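PDB 2QL3: probable transcriptional regulator, LysR family protein, which probably regulates transcription as a DNA-binding LysR-type factor, represented here by its C-terminal substrate-binding domain without the DNA-binding part. Local coordinates for residues 58-63 with 183-188; 96-101 with 120-125. One frame throughout, in Å; residues are numbered along the deposited sequence.

Contact 1 (58-63 with 183-188)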
# COMPACT_ATOMS: atom_id res chain seq x y z
N ALA A 58 -2.99 -18.23 -7.82
CA ALA A 58 -2.24 -17.07 -7.32
C ALA A 58 -1.80 -16.23 -8.53
O ALA A 58 -1.43 -16.78 -9.61
CB ALA A 58 -1.02 -17.58 -6.53
N ILE A 59 -1.85 -14.91 -8.36
CA ILE A 59 -1.28 -13.99 -9.30
C ILE A 59 0.01 -13.50 -8.66
O ILE A 59 -0.02 -12.87 -7.60
CB ILE A 59 -2.18 -12.78 -9.57
CG1 ILE A 59 -3.59 -13.24 -10.03
CG2 ILE A 59 -1.52 -11.82 -10.56
CD1 ILE A 59 -3.61 -14.10 -11.25
N VAL A 60 1.15 -13.82 -9.28
CA VAL A 60 2.45 -13.57 -8.64
C VAL A 60 3.51 -13.13 -9.62
O VAL A 60 3.39 -13.36 -10.82
CB VAL A 60 2.99 -14.82 -7.86
CG1 VAL A 60 2.18 -15.07 -6.65
CG2 VAL A 60 3.03 -16.07 -8.73
N TYR A 61 4.59 -12.52 -9.13
CA TYR A 61 5.78 -12.43 -9.95
C TYR A 61 6.43 -13.79 -10.07
O TYR A 61 6.55 -14.52 -9.09
CB TYR A 61 6.81 -11.45 -9.39
CG TYR A 61 6.34 -10.06 -9.05
CD1 TYR A 61 6.00 -9.14 -10.04
CD2 TYR A 61 6.33 -9.63 -7.73
CE1 TYR A 61 5.65 -7.83 -9.72
CE2 TYR A 61 5.93 -8.32 -7.39
CZ TYR A 61 5.60 -7.43 -8.40
OH TYR A 61 5.24 -6.12 -8.10
N ASP A 62 6.92 -14.13 -11.25
CA ASP A 62 7.65 -15.39 -11.44
C ASP A 62 9.09 -15.14 -11.01
O ASP A 62 9.98 -14.95 -11.87
CB ASP A 62 7.56 -15.81 -12.90
CG ASP A 62 8.17 -17.17 -13.19
OD1 ASP A 62 8.50 -18.00 -12.29
OD2 ASP A 62 8.35 -17.41 -14.39
N LEU A 63 9.27 -15.06 -9.69
CA LEU A 63 10.56 -15.00 -8.99
C LEU A 63 10.52 -15.96 -7.79
O LEU A 63 9.60 -15.91 -6.95
CB LEU A 63 10.87 -13.56 -8.47
CG LEU A 63 10.98 -12.44 -9.50
CD1 LEU A 63 11.00 -11.10 -8.88
CD2 LEU A 63 12.21 -12.64 -10.39
N ALA A 183 8.26 -11.51 -15.30
CA ALA A 183 6.92 -11.91 -15.63
C ALA A 183 6.04 -11.91 -14.40
O ALA A 183 6.44 -12.33 -13.31
CB ALA A 183 6.94 -13.29 -16.28
N VAL A 184 4.84 -11.38 -14.60
CA VAL A 184 3.72 -11.62 -13.75
C VAL A 184 2.96 -12.81 -14.36
O VAL A 184 2.60 -12.83 -15.57
CB VAL A 184 2.86 -10.38 -13.68
CG1 VAL A 184 1.64 -10.57 -12.72
CG2 VAL A 184 3.72 -9.18 -13.21
N VAL A 185 2.73 -13.82 -13.52
CA VAL A 185 2.05 -15.06 -13.92
C VAL A 185 0.74 -15.32 -13.13
O VAL A 185 0.58 -14.84 -12.01
CB VAL A 185 3.01 -16.26 -13.77
CG1 VAL A 185 4.28 -16.06 -14.68
CG2 VAL A 185 3.42 -16.49 -12.26
N VAL A 186 -0.19 -16.05 -13.76
CA VAL A 186 -1.20 -16.85 -13.01
C VAL A 186 -0.60 -18.23 -12.66
O VAL A 186 0.01 -18.88 -13.51
CB VAL A 186 -2.58 -16.96 -13.73
CG1 VAL A 186 -2.49 -17.75 -15.09
CG2 VAL A 186 -3.65 -17.59 -12.78
N ALA A 187 -0.71 -18.65 -11.41
CA ALA A 187 -0.07 -19.91 -10.99
C ALA A 187 -1.01 -20.82 -10.24
O ALA A 187 -1.99 -20.39 -9.64
CB ALA A 187 1.22 -19.59 -10.13
N TRP A 188 -0.76 -22.12 -10.33
CA TRP A 188 -1.50 -23.10 -9.55
C TRP A 188 -0.60 -24.29 -9.35
O TRP A 188 0.37 -24.45 -10.05
CB TRP A 188 -2.80 -23.52 -10.23
CG TRP A 188 -2.62 -24.21 -11.56
CD1 TRP A 188 -2.61 -25.55 -11.79
CD2 TRP A 188 -2.39 -23.58 -12.83
NE1 TRP A 188 -2.40 -25.81 -13.14
CE2 TRP A 188 -2.27 -24.62 -13.80
CE3 TRP A 188 -2.29 -22.24 -13.24
CZ2 TRP A 188 -2.08 -24.36 -15.16
CZ3 TRP A 188 -2.09 -21.97 -14.59
CH2 TRP A 188 -1.97 -23.04 -15.54
O HOH W 1 10.33 -13.55 -14.26
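The ring of Y61 meets V184 obliquely, its CD1 lying 3.9 Å from V184 CG2, while its OH makes a weak hydrogen bond to Q156 beyond the two strands. This is an antiparallel pair, 58-61 against 183-188, in the mixed sheet of a LysR substrate-binding domain, whose fold is that of periplasmic binding proteins. A58 and V60 face A187 and V185 as hydrogen-bonded pairs, I59 and Y61 face V186 and V184 as non-hydrogen-bonded ones. The two bonds of the V60-V185 pair are both fairly straight; V185 N reaches V60 O at 2.8 Å with 171° at the hydrogen.

Side chains alternate between the faces. I59 shares one with Y61, V184 and V186, and I59 also packs on L20 and M23 of helix 20-30. Its two branches part: I59 CG2, anti to the backbone N, comes within 4.0 Å of V184 CG1, whereas I59 CD1 at the end of the other arm reaches V186 CG2 at 3.8 Å. With an alanine here both arms go, which is likely to open a gap between V184, V186 and helix 20-30. On the other face V60 CG2 packs 3.6 Å from V185 CG2, with L46 of helix 43-51 against V60.

D62 is the centre of an inverse gamma turn, and D62 N still bonds to A183 O at 2.8 Å. One water closes this end, donating to D62 O and accepting from A183 N at 3.1 Å.

Contact 2 (96-101 with 120-125)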
# COMPACT_ATOMS: atom_id res chain seq x y z
N VAL A 96 19.06 5.55 -17.00
CA VAL A 96 20.14 5.79 -16.03
C VAL A 96 21.01 4.55 -15.95
O VAL A 96 20.51 3.46 -16.12
CB VAL A 96 19.65 6.16 -14.59
CG1 VAL A 96 18.80 7.43 -14.60
CG2 VAL A 96 18.91 5.01 -13.98
N ARG A 97 22.31 4.70 -15.76
CA ARG A 97 23.06 3.56 -15.29
C ARG A 97 23.04 3.57 -13.78
O ARG A 97 23.37 4.56 -13.15
CB ARG A 97 24.47 3.45 -15.84
CG ARG A 97 25.10 4.61 -16.49
CD ARG A 97 26.36 4.13 -17.29
NE ARG A 97 26.56 2.69 -17.11
CZ ARG A 97 27.36 2.12 -16.20
NH1 ARG A 97 27.42 0.78 -16.14
NH2 ARG A 97 28.08 2.86 -15.35
N LEU A 98 22.59 2.47 -13.21
CA LEU A 98 22.31 2.39 -11.79
C LEU A 98 23.57 2.74 -11.01
O LEU A 98 23.50 3.36 -9.95
CB LEU A 98 21.94 0.97 -11.49
CG LEU A 98 20.65 0.56 -10.80
CD1 LEU A 98 20.37 -0.83 -11.30
CD2 LEU A 98 20.91 0.54 -9.32
N ALA A 99 24.71 2.31 -11.52
CA ALA A 99 26.01 2.65 -10.95
C ALA A 99 26.12 4.13 -10.59
O ALA A 99 26.88 4.47 -9.67
CB ALA A 99 27.14 2.24 -11.92
N ASP A 100 25.38 5.00 -11.30
CA ASP A 100 25.43 6.46 -11.09
C ASP A 100 24.69 6.91 -9.83
O ASP A 100 24.85 8.03 -9.38
CB ASP A 100 24.95 7.24 -12.33
CG ASP A 100 25.87 7.02 -13.55
OD1 ASP A 100 25.58 7.56 -14.66
OD2 ASP A 100 26.89 6.29 -13.42
N LEU A 101 23.91 6.01 -9.26
CA LEU A 101 23.15 6.25 -8.03
C LEU A 101 23.75 5.49 -6.84
O LEU A 101 23.20 5.50 -5.76
CB LEU A 101 21.71 5.77 -8.26
CG LEU A 101 20.89 6.66 -9.20
CD1 LEU A 101 19.73 5.84 -9.67
CD2 LEU A 101 20.43 7.91 -8.39
N ASP A 120 19.65 -7.92 -6.06
CA ASP A 120 20.26 -8.67 -7.19
C ASP A 120 20.61 -7.74 -8.33
O ASP A 120 21.70 -7.83 -8.87
CB ASP A 120 19.37 -9.84 -7.73
CG ASP A 120 19.27 -11.07 -6.75
OD1 ASP A 120 20.02 -11.14 -5.76
OD2 ASP A 120 18.42 -11.96 -6.98
N VAL A 121 19.72 -6.82 -8.68
CA VAL A 121 20.02 -5.89 -9.78
C VAL A 121 21.06 -4.79 -9.48
O VAL A 121 21.82 -4.41 -10.36
CB VAL A 121 18.73 -5.41 -10.55
CG1 VAL A 121 17.46 -6.10 -10.02
CG2 VAL A 121 18.60 -3.90 -10.67
N CYS A 122 21.10 -4.30 -8.24
CA CYS A 122 22.24 -3.45 -7.84
C CYS A 122 23.52 -4.25 -7.87
O CYS A 122 24.55 -3.77 -8.37
CB CYS A 122 22.04 -2.88 -6.44
SG CYS A 122 20.64 -1.70 -6.33
N ARG A 123 23.48 -5.44 -7.27
CA ARG A 123 24.66 -6.32 -7.15
C ARG A 123 25.25 -6.47 -8.52
O ARG A 123 26.45 -6.42 -8.67
CB ARG A 123 24.25 -7.69 -6.62
CG ARG A 123 25.32 -8.57 -6.12
CD ARG A 123 24.71 -9.80 -5.52
NE ARG A 123 25.16 -10.88 -6.35
CZ ARG A 123 24.41 -11.80 -6.94
NH1 ARG A 123 23.10 -11.86 -6.73
NH2 ARG A 123 25.01 -12.70 -7.71
N GLU A 124 24.39 -6.63 -9.52
CA GLU A 124 24.86 -6.82 -10.91
C GLU A 124 25.45 -5.54 -11.54
O GLU A 124 26.37 -5.60 -12.34
CB GLU A 124 23.77 -7.47 -11.79
CG GLU A 124 23.06 -6.50 -12.73
CD GLU A 124 22.16 -7.22 -13.71
OE1 GLU A 124 22.68 -8.13 -14.38
OE2 GLU A 124 20.94 -6.88 -13.78
N ALA A 125 24.94 -4.38 -11.14
CA ALA A 125 25.56 -3.09 -11.52
C ALA A 125 26.83 -2.76 -10.71
O ALA A 125 27.51 -1.72 -10.96
CB ALA A 125 24.55 -1.97 -11.42
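L98 carries this contact, laying its side chain against one side of helix 114-125 and touching three of its residues with different atoms. L98 CD1 meets V121 CG2 at 3.6 Å, the two side chains crossing at about a right angle. The other methyl, L98 CD2, rests 3.7 Å from C122 SG, which stands anti to its own carbonyl carbon (chi1 -66°), a turn that brings it to L98. Nearer the root of the leucine, L98 CB sits 3.9 Å from A125 CB, one helical turn on from V121. Next to it A99 adds a lighter touch, A99 CB lying 4.1 Å from A125 O.

L98 begins the 3-10 segment 98-101, in which L101 N bonds to L98 O. Just ahead of it, R97 O takes the N-H of D100, and R97 NH1 is tied to the backbone oxygen of E176. A125 N bonds back to V121 O within the helix. F127 and W151 also touch L98, so the leucine is buried from several sides. The result is an apolar contact that fastens a 3-10 turn, in the connection from strand 69-84 to strand 106-109, to a helix of the alpha/beta fold of periplasmic-binding-protein type that LysR substrate-binding domains have.

In the fold
From the N terminus the chain first reaches 58-63, on strand 57-61, but contact 1 is completed only 120 residues later, when 183-188 comes back beside it. Inside that long excursion come strand 69-84, then 96-101, and 19 residues further on, 120-125 at the end of helix 114-125 closes contact 2. The short loop, which includes strand 106-109, is wholly enclosed by the long one; they do not cross. Contact 1 joins an early and a late strand in the mixed sheet, whereas contact 2 joins the loop after strand 69-84 to helix 114-125, probably in the other lobe of the periplasmic-binding-protein fold. Their centres lie 25 Å apart and their nearest atoms about 7 Å.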